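Local structure of 2-methyl-aconitate isomerase (Shewanella oneidensis, 5K87) at residues G194-D205 against F215-G223; G360-A368 against I378-A386. The protein catalyses the cis-trans isomerization of 2-methyl-aconitate in the 2-methylcitrate cycle, the route by which the bacterium degrades propionate. The protein carries 1 engineered substitution. All coordinates share one frame; numbering follows the deposited sequence. Where two conformers were deposited one is given.

Contact 1 (G194-D205 against F215-G223); sequences GGCMFPTGNLVD and FNATMINAG
A217 and D205 form a hydrogen-bonded antiparallel pair, D205 N to A217 O at 2.7 Å and A217 N to D205 O at 2.8 Å. Next along the strand, T218 OG1 donates to L203 O at 2.7 Å within the carbonyl plane and also accepts from L340 N. The T218 chi1 of -72° sets the hydroxyl beside its own backbone N and leaves CG2 at the F198 ring edge. Two waters serve M219, one linking its O to T200 N, the other its N to N202 O and D205 OD2. Bent at chi3, M219 puts CE 3.5 Å from D205 OD2. I220 lies alongside M197, CG1 to CG 3.8 Å; M197 CG and L203 CD2 lie over the rims of opposite faces of the F198 ring. N221 N bonds M197 O at 2.8 Å, while ND2 donates to G194 O at 2.8 Å from above the carbonyl plane, 41° out of it. T200 OG1 also accepts from N202 N, an ST turn in the loop leading into strand 205-209. Gripped by T200 OG1, N202 ND2 and the second water, the D205 carboxylate has three donors, consistent with a group that holds the loop's own turn in shape and reaches M219 N only through water.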
loop_
_atom_site.group_PDB
_atom_site.type_symbol
_atom_site.label_atom_id
_atom_site.label_comp_id
_atom_site.label_asym_id
_atom_site.label_seq_id
_atom_site.Cartn_x
_atom_site.Cartn_y
_atom_site.Cartn_z
ATOM N N GLY A 194 -31.489 -7.230 -11.367
ATOM C CA GLY A 194 -30.445 -6.777 -12.272
ATOM C C GLY A 194 -29.781 -7.941 -12.980
ATOM O O GLY A 194 -28.667 -7.816 -13.503
ATOM N N GLY A 195 -30.476 -9.075 -12.998
ATOM C CA GLY A 195 -29.973 -10.290 -13.614
ATOM C C GLY A 195 -30.087 -10.290 -15.125
ATOM O O GLY A 195 -30.371 -9.252 -15.726
ATOM N N CYS A 196 -29.881 -11.465 -15.722
ATOM C CA CYS A 196 -29.746 -11.643 -17.175
ATOM C C CYS A 196 -28.452 -11.022 -17.682
ATOM O O CYS A 196 -27.842 -10.190 -17.009
ATOM C CB CYS A 196 -30.937 -11.069 -17.951
ATOM S SG CYS A 196 -32.542 -11.690 -17.440
ATOM N N MET A 197 -28.032 -11.424 -18.876
ATOM C CA MET A 197 -26.824 -10.859 -19.443
ATOM C C MET A 197 -27.018 -9.366 -19.672
ATOM O O MET A 197 -26.171 -8.563 -19.297
ATOM C CB MET A 197 -26.427 -11.565 -20.738
ATOM C CG MET A 197 -25.194 -10.962 -21.378
ATOM S SD MET A 197 -24.396 -12.063 -22.560
ATOM C CE MET A 197 -25.806 -12.627 -23.509
ATOM N N PHE A 198 -28.151 -8.997 -20.267
ATOM C CA PHE A 198 -28.480 -7.595 -20.497
ATOM C C PHE A 198 -29.759 -7.243 -19.750
ATOM O O PHE A 198 -30.854 -7.426 -20.277
ATOM C CB PHE A 198 -28.639 -7.333 -21.996
ATOM C CG PHE A 198 -27.383 -7.575 -22.780
ATOM C CD1 PHE A 198 -26.318 -6.695 -22.683
ATOM C CD2 PHE A 198 -27.250 -8.694 -23.592
ATOM C CE1 PHE A 198 -25.152 -6.912 -23.390
ATOM C CE2 PHE A 198 -26.081 -8.921 -24.302
ATOM C CZ PHE A 198 -25.027 -8.028 -24.195
ATOM N N PRO A 199 -29.628 -6.742 -18.511
ATOM C CA PRO A 199 -30.809 -6.499 -17.670
ATOM C C PRO A 199 -31.850 -5.563 -18.289
ATOM O O PRO A 199 -33.035 -5.719 -17.993
ATOM C CB PRO A 199 -30.222 -5.897 -16.385
ATOM C CG PRO A 199 -28.830 -5.500 -16.727
ATOM C CD PRO A 199 -28.373 -6.431 -17.804
ATOM N N THR A 200 -31.432 -4.632 -19.140
ATOM C CA THR A 200 -32.392 -3.755 -19.815
ATOM C C THR A 200 -33.025 -4.423 -21.038
ATOM O O THR A 200 -33.986 -3.906 -21.611
ATOM C CB THR A 200 -31.737 -2.457 -20.298
ATOM O OG1 THR A 200 -30.843 -2.757 -21.376
ATOM C CG2 THR A 200 -30.975 -1.784 -19.170
ATOM N N GLY A 201 -32.469 -5.556 -21.452
ATOM C CA GLY A 201 -32.935 -6.244 -22.641
ATOM C C GLY A 201 -32.352 -5.686 -23.928
ATOM O O GLY A 201 -32.656 -6.183 -25.017
ATOM N N ASN A 202 -31.512 -4.660 -23.803
ATOM C CA ASN A 202 -30.907 -4.000 -24.959
ATOM C C ASN A 202 -29.389 -4.121 -24.949
ATOM O O ASN A 202 -28.764 -4.090 -23.882
ATOM C CB ASN A 202 -31.286 -2.520 -24.981
ATOM C CG ASN A 202 -32.783 -2.304 -24.917
ATOM O OD1 ASN A 202 -33.544 -2.964 -25.624
ATOM N ND2 ASN A 202 -33.214 -1.388 -24.057
ATOM N N LEU A 203 -28.802 -4.240 -26.136
ATOM C CA LEU A 203 -27.349 -4.299 -26.284
ATOM C C LEU A 203 -26.730 -2.950 -25.964
ATOM O O LEU A 203 -25.638 -2.877 -25.396
ATOM C CB LEU A 203 -26.976 -4.695 -27.711
ATOM C CG LEU A 203 -27.446 -6.074 -28.161
ATOM C CD1 LEU A 203 -26.997 -6.353 -29.586
ATOM C CD2 LEU A 203 -26.923 -7.126 -27.203
ATOM N N VAL A 204 -27.417 -1.886 -26.365
ATOM C CA VAL A 204 -27.009 -0.526 -26.053
ATOM C C VAL A 204 -28.228 0.232 -25.551
ATOM O O VAL A 204 -29.361 -0.055 -25.941
ATOM C CB VAL A 204 -26.402 0.206 -27.273
ATOM C CG1 VAL A 204 -25.203 -0.564 -27.824
ATOM C CG2 VAL A 204 -27.451 0.430 -28.354
ATOM N N ASP A 205 -27.993 1.194 -24.671
ATOM C CA ASP A 205 -29.055 2.026 -24.155
ATOM C C ASP A 205 -28.589 3.459 -24.179
ATOM O O ASP A 205 -27.403 3.737 -24.358
ATOM C CB ASP A 205 -29.405 1.625 -22.723
ATOM C CG ASP A 205 -30.163 0.319 -22.652
ATOM O OD1 ASP A 205 -31.381 0.326 -22.929
ATOM O OD2 ASP A 205 -29.550 -0.716 -22.316
ATOM N N PHE A 215 -25.697 9.502 -22.245
ATOM C CA PHE A 215 -24.569 8.633 -22.559
ATOM C C PHE A 215 -25.051 7.306 -23.138
ATOM O O PHE A 215 -25.835 6.601 -22.512
ATOM C CB PHE A 215 -23.717 8.393 -21.300
ATOM C CG PHE A 215 -23.290 9.657 -20.605
ATOM C CD1 PHE A 215 -22.141 10.328 -20.997
ATOM C CD2 PHE A 215 -24.039 10.181 -19.561
ATOM C CE1 PHE A 215 -21.751 11.496 -20.364
ATOM C CE2 PHE A 215 -23.652 11.346 -18.926
ATOM C CZ PHE A 215 -22.507 12.006 -19.329
ATOM N N ASN A 216 -24.604 6.978 -24.348
ATOM C CA ASN A 216 -24.797 5.625 -24.848
ATOM C C ASN A 216 -24.047 4.685 -23.929
ATOM O O ASN A 216 -22.923 4.974 -23.524
ATOM C CB ASN A 216 -24.295 5.471 -26.282
ATOM C CG ASN A 216 -25.341 5.858 -27.307
ATOM O OD1 ASN A 216 -26.299 5.121 -27.541
ATOM N ND2 ASN A 216 -25.160 7.011 -27.928
ATOM N N ALA A 217 -24.683 3.578 -23.584
ATOM C CA ALA A 217 -24.091 2.653 -22.636
ATOM C C ALA A 217 -24.487 1.230 -22.949
ATOM O O ALA A 217 -25.602 0.968 -23.403
ATOM C CB ALA A 217 -24.514 3.012 -21.222
ATOM N N THR A 218 -23.564 0.308 -22.708
ATOM C CA THR A 218 -23.915 -1.097 -22.644
ATOM C C THR A 218 -23.855 -1.525 -21.190
ATOM O O THR A 218 -22.841 -1.337 -20.515
ATOM C CB THR A 218 -22.977 -1.978 -23.477
ATOM O OG1 THR A 218 -23.245 -1.762 -24.865
ATOM C CG2 THR A 218 -23.210 -3.444 -23.154
ATOM N N MET A 219 -24.956 -2.066 -20.701
ATOM C CA MET A 219 -25.042 -2.554 -19.339
ATOM C C MET A 219 -25.153 -4.063 -19.385
ATOM O O MET A 219 -26.130 -4.618 -19.898
ATOM C CB MET A 219 -26.244 -1.920 -18.646
ATOM C CG MET A 219 -25.998 -0.451 -18.315
ATOM S SD MET A 219 -27.450 0.537 -17.904
ATOM C CE MET A 219 -28.135 0.794 -19.538
ATOM N N ILE A 220 -24.127 -4.726 -18.871
ATOM C CA ILE A 220 -24.036 -6.172 -18.958
ATOM C C ILE A 220 -23.769 -6.774 -17.587
ATOM O O ILE A 220 -23.073 -6.182 -16.759
ATOM C CB ILE A 220 -22.943 -6.584 -19.973
ATOM C CG1 ILE A 220 -23.013 -8.079 -20.283
ATOM C CG2 ILE A 220 -21.552 -6.169 -19.494
ATOM C CD1 ILE A 220 -22.123 -8.496 -21.436
ATOM N N ASN A 221 -24.345 -7.939 -17.333
ATOM C CA ASN A 221 -24.087 -8.641 -16.092
ATOM C C ASN A 221 -23.415 -9.965 -16.415
ATOM O O ASN A 221 -24.079 -10.984 -16.623
ATOM C CB ASN A 221 -25.372 -8.848 -15.298
ATOM C CG ASN A 221 -25.101 -9.126 -13.843
ATOM O OD1 ASN A 221 -24.001 -9.549 -13.479
ATOM N ND2 ASN A 221 -26.103 -8.904 -12.998
ATOM N N ALA A 222 -22.089 -9.924 -16.501
ATOM C CA ALA A 222 -21.260 -11.090 -16.773
ATOM C C ALA A 222 -19.904 -10.825 -16.126
ATOM O O ALA A 222 -19.267 -9.824 -16.430
ATOM C CB ALA A 222 -21.108 -11.291 -18.276
ATOM N N GLY A 223 -19.478 -11.698 -15.220
ATOM C CA GLY A 223 -18.293 -11.451 -14.416
ATOM C C GLY A 223 -18.633 -10.589 -13.210
ATOM O O GLY A 223 -18.430 -10.994 -12.059
HETATM O O HOH W 1 -28.799 -4.269 -20.383
HETATM O O HOH W 2 -27.268 -2.144 -22.472
#

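Contact 2 (G360-A368 against I378-A386); sequences GTLRVGAQA and IKAIMSRSA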
loop_
_atom_site.group_PDB
_atom_site.type_symbol
_atom_site.label_atom_id
_atom_site.label_comp_id
_atom_site.label_asym_id
_atom_site.label_seq_id
_atom_site.Cartn_x
_atom_site.Cartn_y
_atom_site.Cartn_z
ATOM N N GLY A 360 -1.022 -1.770 -19.442
ATOM C CA GLY A 360 -0.644 -2.588 -20.583
ATOM C C GLY A 360 -1.845 -3.291 -21.170
ATOM O O GLY A 360 -2.907 -2.685 -21.327
ATOM N N THR A 361 -1.700 -4.566 -21.498
ATOM C CA THR A 361 -2.774 -5.253 -22.205
ATOM C C THR A 361 -3.213 -6.520 -21.483
ATOM O O THR A 361 -2.495 -7.041 -20.631
ATOM C CB THR A 361 -2.387 -5.597 -23.659
ATOM O OG1 THR A 361 -1.471 -6.694 -23.661
ATOM C CG2 THR A 361 -1.747 -4.405 -24.346
ATOM N N LEU A 362 -4.404 -6.998 -21.825
ATOM C CA LEU A 362 -4.948 -8.224 -21.258
ATOM C C LEU A 362 -5.803 -8.881 -22.329
ATOM O O LEU A 362 -6.672 -8.234 -22.917
ATOM C CB LEU A 362 -5.790 -7.901 -20.013
ATOM C CG LEU A 362 -6.213 -9.012 -19.047
ATOM C CD1 LEU A 362 -6.603 -8.387 -17.710
ATOM C CD2 LEU A 362 -7.352 -9.864 -19.578
ATOM N N ARG A 363 -5.545 -10.156 -22.597
ATOM C CA ARG A 363 -6.333 -10.928 -23.555
ATOM C C ARG A 363 -7.365 -11.774 -22.819
ATOM O O ARG A 363 -7.036 -12.522 -21.888
ATOM C CB ARG A 363 -5.431 -11.847 -24.381
ATOM C CG ARG A 363 -6.179 -12.619 -25.452
ATOM C CD ARG A 363 -5.267 -13.610 -26.159
ATOM N NE ARG A 363 -5.903 -14.210 -27.331
ATOM C CZ ARG A 363 -6.680 -15.288 -27.292
ATOM N NH1 ARG A 363 -7.213 -15.765 -28.410
ATOM N NH2 ARG A 363 -6.930 -15.889 -26.135
ATOM N N VAL A 364 -8.615 -11.663 -23.242
ATOM C CA VAL A 364 -9.698 -12.447 -22.678
ATOM C C VAL A 364 -10.484 -13.066 -23.826
ATOM O O VAL A 364 -10.766 -12.401 -24.829
ATOM C CB VAL A 364 -10.612 -11.585 -21.762
ATOM C CG1 VAL A 364 -11.097 -10.317 -22.485
ATOM C CG2 VAL A 364 -11.774 -12.404 -21.243
ATOM N N GLY A 365 -10.800 -14.345 -23.703
ATOM C CA GLY A 365 -11.603 -15.018 -24.710
ATOM C C GLY A 365 -12.971 -15.331 -24.150
ATOM O O GLY A 365 -13.084 -15.730 -23.000
ATOM N N ALA A 366 -14.017 -15.138 -24.944
ATOM C CA ALA A 366 -15.364 -15.506 -24.520
ATOM C C ALA A 366 -16.072 -16.219 -25.651
ATOM O O ALA A 366 -16.121 -15.722 -26.782
ATOM C CB ALA A 366 -16.153 -14.293 -24.085
ATOM N N GLN A 367 -16.615 -17.387 -25.332
ATOM C CA GLN A 367 -17.238 -18.261 -26.317
ATOM C C GLN A 367 -18.749 -18.034 -26.374
ATOM O O GLN A 367 -19.491 -18.544 -25.530
ATOM C CB GLN A 367 -16.923 -19.713 -25.968
ATOM C CG GLN A 367 -17.467 -20.744 -26.938
ATOM C CD GLN A 367 -17.183 -22.164 -26.484
ATOM O OE1 GLN A 367 -16.556 -22.385 -25.445
ATOM N NE2 GLN A 367 -17.642 -23.138 -27.264
ATOM N N ALA A 368 -19.188 -17.249 -27.357
ATOM C CA ALA A 368 -20.608 -16.958 -27.552
ATOM C C ALA A 368 -21.182 -17.798 -28.680
ATOM O O ALA A 368 -20.652 -17.805 -29.792
ATOM C CB ALA A 368 -20.822 -15.489 -27.847
ATOM N N ILE A 378 -20.679 -19.576 -23.098
ATOM C CA ILE A 378 -20.317 -20.809 -22.426
ATOM C C ILE A 378 -19.270 -20.576 -21.337
ATOM O O ILE A 378 -19.359 -21.140 -20.242
ATOM C CB ILE A 378 -19.797 -21.829 -23.454
ATOM C CG1 ILE A 378 -20.920 -22.204 -24.428
ATOM C CG2 ILE A 378 -19.246 -23.064 -22.761
ATOM C CD1 ILE A 378 -20.487 -23.121 -25.546
ATOM N N LYS A 379 -18.280 -19.752 -21.652
ATOM C CA LYS A 379 -17.197 -19.477 -20.721
ATOM C C LYS A 379 -16.406 -18.279 -21.196
ATOM O O LYS A 379 -16.441 -17.914 -22.381
ATOM C CB LYS A 379 -16.267 -20.685 -20.583
ATOM C CG LYS A 379 -15.514 -21.021 -21.855
ATOM C CD LYS A 379 -14.388 -22.022 -21.608
ATOM C CE LYS A 379 -14.918 -23.416 -21.332
ATOM N NZ LYS A 379 -13.810 -24.413 -21.212
ATOM N N ALA A 380 -15.707 -17.658 -20.254
ATOM C CA ALA A 380 -14.710 -16.645 -20.555
ATOM C C ALA A 380 -13.394 -17.093 -19.945
ATOM O O ALA A 380 -13.365 -17.634 -18.835
ATOM C CB ALA A 380 -15.123 -15.305 -20.000
ATOM N N ILE A 381 -12.302 -16.887 -20.668
ATOM C CA ILE A 381 -11.008 -17.392 -20.226
ATOM C C ILE A 381 -9.941 -16.315 -20.263
ATOM O O ILE A 381 -9.988 -15.392 -21.084
ATOM C CB ILE A 381 -10.546 -18.585 -21.086
ATOM C CG1 ILE A 381 -10.185 -18.131 -22.494
ATOM C CG2 ILE A 381 -11.623 -19.662 -21.144
ATOM C CD1 ILE A 381 -9.507 -19.199 -23.318
ATOM N N MET A 382 -8.991 -16.413 -19.337
ATOM C CA MET A 382 -7.824 -15.550 -19.352
ATOM C C MET A 382 -6.729 -16.243 -18.554
ATOM O O MET A 382 -6.990 -17.204 -17.836
ATOM C CB MET A 382 -8.152 -14.184 -18.745
ATOM C CG MET A 382 -8.449 -14.248 -17.259
ATOM S SD MET A 382 -8.959 -12.689 -16.506
ATOM C CE MET A 382 -10.616 -12.557 -17.155
ATOM N N SER A 383 -5.510 -15.753 -18.686
ATOM C CA SER A 383 -4.405 -16.256 -17.886
ATOM C C SER A 383 -3.981 -15.227 -16.860
ATOM O O SER A 383 -3.923 -14.027 -17.147
ATOM C CB SER A 383 -3.229 -16.618 -18.776
ATOM O OG SER A 383 -3.554 -17.754 -19.558
ATOM N N ARG A 384 -3.686 -15.713 -15.661
ATOM C CA ARG A 384 -3.153 -14.883 -14.593
ATOM C C ARG A 384 -1.945 -15.627 -14.009
ATOM O O ARG A 384 -1.358 -16.480 -14.684
ATOM C CB ARG A 384 -4.254 -14.598 -13.559
ATOM C CG ARG A 384 -5.502 -13.883 -14.120
ATOM C CD ARG A 384 -5.373 -12.355 -14.170
ATOM N NE ARG A 384 -4.605 -11.864 -15.309
ATOM C CZ ARG A 384 -4.334 -10.581 -15.514
ATOM N NH1 ARG A 384 -3.657 -10.202 -16.585
ATOM N NH2 ARG A 384 -4.725 -9.669 -14.632
ATOM N N SER A 385 -1.548 -15.273 -12.792
ATOM C CA SER A 385 -0.483 -15.956 -12.059
ATOM C C SER A 385 -0.717 -15.608 -10.603
ATOM O O SER A 385 -1.534 -14.724 -10.300
ATOM C CB SER A 385 0.899 -15.488 -12.510
ATOM O OG SER A 385 1.148 -14.134 -12.144
ATOM N N ALA A 386 -0.019 -16.295 -9.699
ATOM C CA ALA A 386 -0.171 -16.038 -8.274
ATOM C C ALA A 386 1.059 -16.457 -7.518
ATOM O O ALA A 386 1.801 -17.334 -7.956
ATOM C CB ALA A 386 -1.364 -16.798 -7.733
HETATM O O HOH W 3 -5.042 -13.947 -20.827
#
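G365 and I381 form the central hydrogen-bonded pair, G365 N to I381 O at 2.9 Å and I381 N to G365 O at 2.7 Å, both donors lying in the carbonyl plane. A366 and A380 follow as a non-hydrogen-bonded pair, their small side chains on one face of the sheet. Beyond them Q367 meets two residues: its N donates to K379 O, while its O accepts from I378 N at 2.9 Å. With I378 in helical backbone angles (-70°/-43°), this fits a classic beta bulge. The Q367 chain, extended with CG anti to the backbone N, brings its amide against I378, whose CD1 stands 3.3 Å from NE2. At the other end the strands part, and a water replaces the direct bond, donating to R363 O at 2.7 Å and accepting from S383 N. Here L362 CD1 sits over one face of the R384 guanidinium, 3.6 Å from NH1, the two side chains crossing at about a right angle. R384 folds back at chi2 and chi3, which lets NE donate to S383 O at 2.9 Å in the guanidinium plane; NH2 bonds N111 OD1, and N111 binds substrate. With an alanine here the guanidinium is gone, and N111 OD1 would probably lose this donor and L362 CD1 the flat group beneath it. Farther out, K379 NZ forms a salt bridge with E182, and strands 179-184 and 352-357 continue the pairing beside 378-386 and 360-368 respectively. The axes, 167° apart in direction and 4.5 Å at closest, are those of the beta hairpin 360-371/374-391. L362, A380 and M382 pack on helix 324-334, consistent with the diaminopimelate epimerase-type fold, in which a curled sheet wraps a central helix.

Both contacts are partly buried, yet contact 2 lies nearer the middle of the chain, its centre about 12 Å from the chain centre against about 18 Å for contact 1. They do not touch, their nearest atoms being about 7 Å apart, but both lean on helix 324-334: contact 1 through M197 and I220, contact 2 through L362, A380 and M382. All four direct hydrogen bonds of contact 2 are backbone to backbone; contact 1, loop against strand, has three such bonds and adds one side-chain amide, one hydroxyl and two waters, one of them bound to a carboxylate. Relative to the substrate site, R384 of contact 2 lies about 7 Å from bound malonate, side chain to ligand, and N221 of contact 1 about 13 Å.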